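Phosphate binding protein (Planctomyces limnophilus, PDB 4JWO) probably binds phosphate as the PstS-like component of a system that carries phosphate across the cytoplasmic membrane. Local coordinates at residues A[164-169]-A[177-182]; A[293-298]-A[334-339]; A[223-228]-A[246-251]. All blocks are in the same frame, centred on the assembly; numbering follows the deposited sequence.

Contact 1 (A[164-169]-A[177-182]); sequences NKIWAA and SEVREG
Lys165 and Ile166, in the last turn of helix 160-167, meet the main-chain carbonyls of Glu178 and Val179 and the side chain of Val179 in the loop that leads to strand 189-192, within a PstS-family fold of the periplasmic binding protein class. Two hydrogen bonds supply the polar half. With CG anti to the backbone N (chi1 -165°) and the chain extended beyond it, Lys165 reaches over to the loop and places its ammonium group against two successive carbonyls. Its NZ lies 2.9 Å from Glu178 O, only modestly tilted from that carbonyl's plane, and 3.1 Å from Val179 O, where it sits above the plane. Both bonds go to main-chain oxygens, so the lysine probably helps to hold the loop at this point whatever its side chains. Glu178 OE1 accepts from the amides of Ser174 and Lys175.

Apolar packing makes the other half. Ile166 and Val179, both buried, approach at about a right angle, beside Leu190 and Leu238 on the isoleucine side and Val173 and Ile188 on the valine side. The same methyl of Val179, CG2, serves both carbons of the longer isoleucine branch: Ile166 CG1 at 3.6 Å and Ile166 CD1 at 3.9 Å.

Contact 2 (A[293-298]-A[334-339]); sequences AKLKRP and QRLADA
Leu295 reaches from the link between strand 283-291 and helix 298-308 to Leu336 and Ala339 on the C-terminal helix 326-340, and its side chain illustrates how one branched residue can join two parts of a fold. The CA-CB bond of Leu295 already points toward the helix, and CB carries the branch outward without itself touching the opposite segment. At CG, which stands beside the backbone N and anti to the carbonyl carbon (chi1 -79°), the chain forks, and the two methyl groups take different partners. CD1 meets the methyl of Ala339, with Leu295 CD1 and Ala339 CB 3.7 Å apart. CD2 turns to the preceding turn of the helix and packs on one methyl of Leu336, Leu295 CD2 lying 3.9 Å from Leu336 CD1. Since Leu336 and Ala339 are three positions apart, they fall on the same side of the helix and the fork spans both.

Leu336 comes to the meeting by a different path. Its CA-CB bond does not aim at Leu295, but CG anti to the backbone N (chi1 174°) swings the branch round, and the second torsion leaves CD1 as the methyl that faces Leu295; the two leucines cross obliquely. Around these three side chains, Ala301 and Ile304 of helix 298-308 touch Leu295, Ile304 also touches Leu336, and Val135 and Phe137 of strand 134-148 back Ala339 and Leu336 respectively. The contact thus belongs to the helix-on-sheet packing of one lobe.

No hydrogen bond passes between the two segments. Their association at this point is purely aliphatic, so it depends on methyl groups fitting together and on the exclusion of water from the two buried leucines rather than on any directional bond.

Contact 3 (A[223-228]-A[246-251]); sequences NDNILV and FAENAS
Val228 of helix 224-233 packs against Asn249, in the type I beta turn from Ala247 to Ala250 at the end of helix 243-247, and this pair makes up most of the contact. It is a van der Waals meeting of unlike groups, a branched aliphatic residue against an amide. Both Val228 methyls touch the asparagine: Val228 CG2 comes within 3.7 Å of Asn249 ND2, while Val228 CG1 lies 3.8 Å from Asn249 CG. Phe241 of strand 237-242 and Lys252 also touch the valine.

The polar bonds lie within each side of the contact. Asn249 sets CG beside its backbone N (chi1 -68°), and its ND2 donates to Tyr245 O, tying the turn to the helix before it. With an alanine here, Tyr245 O is likely to lose this donor and the Val228 methyls their amide neighbour. The backbone of Asn249 adds a second tie, its N bonding to Phe246 O at 2.9 Å. On the other segment Asn223 caps helix 224-233, Asn223 OD1 accepting from Asn225 N at 2.9 Å.

At the exposed margin the ends of Asn225 and Glu248 draw near each other. A sulfate ion, probably from the crystallisation liquor, lies about 3 Å from the Asn225 side chain.

Strand 237-242 runs between the two helices in sequence, and its Phe241 packs on the first of them. Helix 224-233, this strand and helix 243-247 therefore form an alpha-beta-alpha succession, as expected of a lobe in the alpha/beta fold of periplasmic binding proteins.

In the fold
Along the chain contact 1 comes first, contact 3 second and contact 2 last, each closing before the next opens. Contacts 1 and 3 are neighbours in space, their centres 24 Å apart and their nearest atoms about 8 Å apart; strand 237-242 joins their surroundings, with Leu238 near contact 1 and Phe241 near contact 3. Contact 2 lies across the centre of the chain, its centre 48 Å from that of contact 1 and 40 Å from that of contact 3. The long strand 134-148 packs against segment 334-339 at one end and against Phe246 of segment 246-251 at the other, bridging the distance. This spread matches the elongated two-lobed build of periplasmic binding proteins, where ligand is typically held between the lobes.

Contact 1 (A[164-169]-A[177-182])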
# COMPACT_ATOMS: atom_id res chain seq x y z
N ASN A 164 1.95 6.84 16.67
CA ASN A 164 0.70 6.34 17.23
C ASN A 164 0.19 7.27 18.32
O ASN A 164 -1.00 7.53 18.43
CB ASN A 164 0.88 4.90 17.75
CG ASN A 164 -0.30 4.41 18.55
OD1 ASN A 164 -0.18 4.14 19.74
ND2 ASN A 164 -1.46 4.28 17.89
N LYS A 165 1.10 7.79 19.12
CA LYS A 165 0.74 8.75 20.15
C LYS A 165 0.03 9.96 19.54
O LYS A 165 -0.91 10.51 20.13
CB LYS A 165 2.02 9.19 20.88
CG LYS A 165 1.81 9.90 22.19
CD LYS A 165 3.17 10.19 22.82
CE LYS A 165 3.03 10.72 24.23
NZ LYS A 165 4.37 11.05 24.79
N ILE A 166 0.47 10.36 18.35
CA ILE A 166 -0.11 11.51 17.65
C ILE A 166 -1.42 11.16 16.95
O ILE A 166 -2.40 11.91 17.03
CB ILE A 166 0.88 12.05 16.61
CG1 ILE A 166 2.10 12.68 17.29
CG2 ILE A 166 0.20 13.08 15.71
CD1 ILE A 166 3.24 12.91 16.34
N TRP A 167 -1.44 10.03 16.25
CA TRP A 167 -2.51 9.72 15.30
C TRP A 167 -3.61 8.80 15.80
O TRP A 167 -4.63 8.64 15.12
CB TRP A 167 -1.92 9.10 14.03
CG TRP A 167 -1.25 10.11 13.14
CD1 TRP A 167 0.08 10.35 13.04
CD2 TRP A 167 -1.91 11.02 12.25
NE1 TRP A 167 0.31 11.34 12.11
CE2 TRP A 167 -0.90 11.79 11.62
CE3 TRP A 167 -3.24 11.27 11.91
CZ2 TRP A 167 -1.18 12.76 10.66
CZ3 TRP A 167 -3.53 12.25 10.97
CH2 TRP A 167 -2.49 12.98 10.35
N ALA A 168 -3.44 8.20 16.97
CA ALA A 168 -4.39 7.19 17.45
C ALA A 168 -5.79 7.76 17.55
O ALA A 168 -5.97 8.96 17.74
CB ALA A 168 -3.97 6.66 18.81
N ALA A 169 -6.76 6.86 17.45
CA ALA A 169 -8.17 7.20 17.54
C ALA A 169 -8.50 8.05 18.76
O ALA A 169 -9.38 8.90 18.70
CB ALA A 169 -9.01 5.94 17.54
N SER A 177 5.62 19.09 22.21
CA SER A 177 6.16 18.83 23.55
C SER A 177 5.50 17.62 24.20
O SER A 177 6.02 17.04 25.16
CB SER A 177 5.96 20.05 24.45
OG SER A 177 4.59 20.41 24.47
N GLU A 178 4.33 17.27 23.69
CA GLU A 178 3.56 16.16 24.23
C GLU A 178 3.96 14.83 23.60
O GLU A 178 3.58 13.77 24.09
CB GLU A 178 2.05 16.41 24.02
CG GLU A 178 1.50 17.53 24.89
CD GLU A 178 0.10 17.97 24.49
OE1 GLU A 178 -0.26 17.81 23.31
OE2 GLU A 178 -0.63 18.49 25.36
N VAL A 179 4.74 14.89 22.52
CA VAL A 179 5.16 13.67 21.83
C VAL A 179 6.45 13.12 22.42
O VAL A 179 6.56 11.94 22.71
CB VAL A 179 5.35 13.91 20.32
CG1 VAL A 179 5.69 12.59 19.61
CG2 VAL A 179 4.08 14.52 19.74
N ARG A 180 7.44 13.99 22.60
CA ARG A 180 8.70 13.60 23.20
C ARG A 180 9.18 14.71 24.13
O ARG A 180 9.07 15.89 23.80
CB ARG A 180 9.77 13.34 22.13
CG ARG A 180 11.09 12.80 22.69
CD ARG A 180 12.14 12.69 21.60
NE ARG A 180 11.72 11.78 20.54
CZ ARG A 180 12.51 11.34 19.57
NH1 ARG A 180 13.78 11.70 19.55
NH2 ARG A 180 12.03 10.53 18.63
N GLU A 181 9.72 14.30 25.28
CA GLU A 181 10.25 15.20 26.29
C GLU A 181 11.16 16.24 25.68
O GLU A 181 12.12 15.90 24.98
CB GLU A 181 11.06 14.40 27.33
CG GLU A 181 11.66 15.26 28.43
CD GLU A 181 10.63 15.72 29.44
OE1 GLU A 181 9.58 15.05 29.56
OE2 GLU A 181 10.87 16.74 30.11
N GLY A 182 10.86 17.51 25.92
CA GLY A 182 11.75 18.58 25.53
C GLY A 182 11.46 19.23 24.20
O GLY A 182 11.96 20.31 23.92

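Contact 2 (A[293-298]-A[334-339])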
# COMPACT_ATOMS: atom_id res chain seq x y z
N ALA A 293 -6.23 -23.65 -10.61
CA ALA A 293 -7.43 -24.01 -11.37
C ALA A 293 -7.98 -22.84 -12.19
O ALA A 293 -8.36 -23.02 -13.34
CB ALA A 293 -8.50 -24.58 -10.44
N LYS A 294 -8.02 -21.65 -11.59
CA LYS A 294 -8.52 -20.47 -12.30
C LYS A 294 -7.62 -20.11 -13.47
O LYS A 294 -8.08 -19.56 -14.47
CB LYS A 294 -8.65 -19.28 -11.36
CG LYS A 294 -9.59 -19.47 -10.18
CD LYS A 294 -11.04 -19.27 -10.56
CE LYS A 294 -11.93 -19.33 -9.33
NZ LYS A 294 -13.36 -19.11 -9.68
N LEU A 295 -6.33 -20.40 -13.34
CA LEU A 295 -5.36 -20.09 -14.38
C LEU A 295 -5.54 -20.95 -15.65
O LEU A 295 -4.93 -20.66 -16.68
CB LEU A 295 -3.93 -20.19 -13.84
CG LEU A 295 -3.54 -18.95 -13.04
CD1 LEU A 295 -2.33 -19.21 -12.16
CD2 LEU A 295 -3.26 -17.80 -13.99
N LYS A 296 -6.37 -21.98 -15.56
CA LYS A 296 -6.73 -22.78 -16.72
C LYS A 296 -7.65 -21.98 -17.64
O LYS A 296 -7.72 -22.24 -18.84
CB LYS A 296 -7.42 -24.09 -16.31
CG LYS A 296 -6.50 -25.11 -15.67
CD LYS A 296 -7.29 -26.33 -15.22
CE LYS A 296 -6.42 -27.31 -14.44
NZ LYS A 296 -5.46 -28.03 -15.32
N ARG A 297 -8.36 -21.02 -17.06
CA ARG A 297 -9.19 -20.11 -17.83
C ARG A 297 -8.27 -19.07 -18.46
O ARG A 297 -7.59 -18.34 -17.75
CB ARG A 297 -10.23 -19.42 -16.93
CG ARG A 297 -11.30 -20.36 -16.36
CD ARG A 297 -12.06 -19.70 -15.22
NE ARG A 297 -12.34 -18.29 -15.50
CZ ARG A 297 -12.83 -17.44 -14.60
NH1 ARG A 297 -13.11 -17.84 -13.37
NH2 ARG A 297 -13.04 -16.17 -14.95
N PRO A 298 -8.22 -19.03 -19.80
CA PRO A 298 -7.22 -18.20 -20.48
C PRO A 298 -7.38 -16.70 -20.22
O PRO A 298 -6.39 -15.97 -20.32
CB PRO A 298 -7.45 -18.52 -21.96
CG PRO A 298 -8.15 -19.86 -21.96
CD PRO A 298 -9.02 -19.82 -20.75
N GLN A 334 8.23 -16.56 -13.90
CA GLN A 334 8.57 -17.96 -13.91
C GLN A 334 7.51 -18.74 -13.12
O GLN A 334 7.13 -19.84 -13.50
CB GLN A 334 9.99 -18.13 -13.36
CG GLN A 334 11.06 -17.59 -14.32
CD GLN A 334 12.42 -17.37 -13.69
OE1 GLN A 334 12.53 -17.14 -12.49
NE2 GLN A 334 13.47 -17.44 -14.51
N ARG A 335 7.01 -18.13 -12.06
CA ARG A 335 5.96 -18.70 -11.23
C ARG A 335 4.65 -18.88 -12.01
O ARG A 335 3.97 -19.89 -11.89
CB ARG A 335 5.75 -17.82 -10.00
CG ARG A 335 4.88 -18.39 -8.91
CD ARG A 335 4.86 -17.49 -7.68
NE ARG A 335 6.11 -17.49 -6.93
CZ ARG A 335 6.36 -16.69 -5.90
NH1 ARG A 335 5.45 -15.80 -5.49
NH2 ARG A 335 7.54 -16.75 -5.29
N LEU A 336 4.30 -17.88 -12.82
CA LEU A 336 3.12 -17.97 -13.67
C LEU A 336 3.28 -19.12 -14.67
O LEU A 336 2.35 -19.90 -14.89
CB LEU A 336 2.89 -16.64 -14.40
CG LEU A 336 1.76 -16.64 -15.43
CD1 LEU A 336 0.44 -16.99 -14.77
CD2 LEU A 336 1.68 -15.27 -16.10
N ALA A 337 4.46 -19.23 -15.26
CA ALA A 337 4.72 -20.28 -16.24
C ALA A 337 4.51 -21.67 -15.64
O ALA A 337 3.92 -22.54 -16.28
CB ALA A 337 6.11 -20.14 -16.81
N ASP A 338 5.00 -21.87 -14.42
CA ASP A 338 4.84 -23.15 -13.72
C ASP A 338 3.38 -23.48 -13.45
O ASP A 338 2.97 -24.64 -13.55
CB ASP A 338 5.59 -23.10 -12.38
CG ASP A 338 7.02 -23.56 -12.49
OD1 ASP A 338 7.40 -24.15 -13.52
OD2 ASP A 338 7.77 -23.36 -11.51
N ALA A 339 2.60 -22.47 -13.08
CA ALA A 339 1.20 -22.64 -12.71
C ALA A 339 0.33 -23.01 -13.92
O ALA A 339 -0.76 -23.56 -13.76
CB ALA A 339 0.67 -21.38 -12.04

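Contact 3 (A[223-228]-A[246-251])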
# COMPACT_ATOMS: atom_id res chain seq x y z
N ASN A 223 -6.26 15.27 -2.43
CA ASN A 223 -5.26 15.80 -3.35
C ASN A 223 -3.94 15.94 -2.60
O ASN A 223 -3.79 16.83 -1.77
CB ASN A 223 -5.72 17.15 -3.88
CG ASN A 223 -4.80 17.72 -4.93
OD1 ASN A 223 -3.63 17.34 -5.01
ND2 ASN A 223 -5.31 18.66 -5.74
N ASP A 224 -3.00 15.05 -2.88
CA ASP A 224 -1.75 15.03 -2.12
C ASP A 224 -0.94 16.29 -2.38
O ASP A 224 -0.08 16.66 -1.58
CB ASP A 224 -0.93 13.77 -2.45
CG ASP A 224 -1.48 12.52 -1.80
OD1 ASP A 224 -2.37 12.61 -0.93
OD2 ASP A 224 -0.97 11.42 -2.13
N ASN A 225 -1.21 16.97 -3.49
CA ASN A 225 -0.49 18.21 -3.78
C ASN A 225 -0.89 19.31 -2.81
O ASN A 225 -0.08 20.20 -2.50
CB ASN A 225 -0.76 18.68 -5.21
CG ASN A 225 -0.48 17.62 -6.25
OD1 ASN A 225 -1.39 17.14 -6.93
ND2 ASN A 225 0.79 17.25 -6.38
N ILE A 226 -2.14 19.27 -2.35
CA ILE A 226 -2.62 20.20 -1.34
C ILE A 226 -1.98 19.90 0.01
O ILE A 226 -1.64 20.82 0.76
CB ILE A 226 -4.17 20.17 -1.26
CG1 ILE A 226 -4.75 20.77 -2.55
CG2 ILE A 226 -4.68 20.92 -0.03
CD1 ILE A 226 -6.26 20.77 -2.60
N LEU A 227 -1.82 18.62 0.34
CA LEU A 227 -1.15 18.24 1.58
C LEU A 227 0.31 18.69 1.57
O LEU A 227 0.82 19.19 2.58
CB LEU A 227 -1.22 16.73 1.81
CG LEU A 227 -2.63 16.13 1.88
CD1 LEU A 227 -2.50 14.62 2.11
CD2 LEU A 227 -3.45 16.79 3.00
N VAL A 228 0.99 18.50 0.44
CA VAL A 228 2.37 18.98 0.29
C VAL A 228 2.45 20.46 0.61
O VAL A 228 3.30 20.88 1.40
CB VAL A 228 2.92 18.71 -1.15
CG1 VAL A 228 4.22 19.46 -1.40
CG2 VAL A 228 3.11 17.21 -1.36
N PHE A 246 6.25 12.66 -2.04
CA PHE A 246 7.44 13.20 -1.39
C PHE A 246 8.57 13.37 -2.41
O PHE A 246 9.20 14.43 -2.48
CB PHE A 246 7.95 12.32 -0.23
CG PHE A 246 9.36 12.66 0.18
CD1 PHE A 246 9.63 13.83 0.89
CD2 PHE A 246 10.43 11.84 -0.19
CE1 PHE A 246 10.94 14.17 1.23
CE2 PHE A 246 11.73 12.19 0.14
CZ PHE A 246 11.99 13.34 0.86
N ALA A 247 8.82 12.32 -3.18
CA ALA A 247 9.99 12.28 -4.05
C ALA A 247 10.02 13.44 -5.03
O ALA A 247 11.07 14.03 -5.29
CB ALA A 247 10.06 10.95 -4.81
N GLU A 248 8.85 13.81 -5.53
CA GLU A 248 8.80 14.84 -6.56
C GLU A 248 8.82 16.24 -5.94
O GLU A 248 8.93 17.23 -6.65
CB GLU A 248 7.57 14.67 -7.43
CG GLU A 248 6.30 14.93 -6.68
CD GLU A 248 5.06 14.65 -7.50
OE1 GLU A 248 4.02 15.28 -7.22
OE2 GLU A 248 5.13 13.79 -8.41
N ASN A 249 8.72 16.29 -4.62
CA ASN A 249 8.76 17.55 -3.89
C ASN A 249 9.87 17.58 -2.84
O ASN A 249 9.79 18.32 -1.87
CB ASN A 249 7.41 17.81 -3.22
CG ASN A 249 6.31 18.08 -4.21
OD1 ASN A 249 6.30 19.13 -4.86
ND2 ASN A 249 5.37 17.14 -4.33
N ALA A 250 10.91 16.76 -3.05
CA ALA A 250 11.92 16.54 -2.01
C ALA A 250 12.67 17.79 -1.57
O ALA A 250 13.11 17.89 -0.42
CB ALA A 250 12.90 15.45 -2.45
N SER A 251 12.82 18.76 -2.47
CA SER A 251 13.52 20.00 -2.14
C SER A 251 12.72 20.93 -1.22
O SER A 251 13.25 21.91 -0.71
CB SER A 251 13.91 20.74 -3.41
OG SER A 251 12.77 21.36 -3.98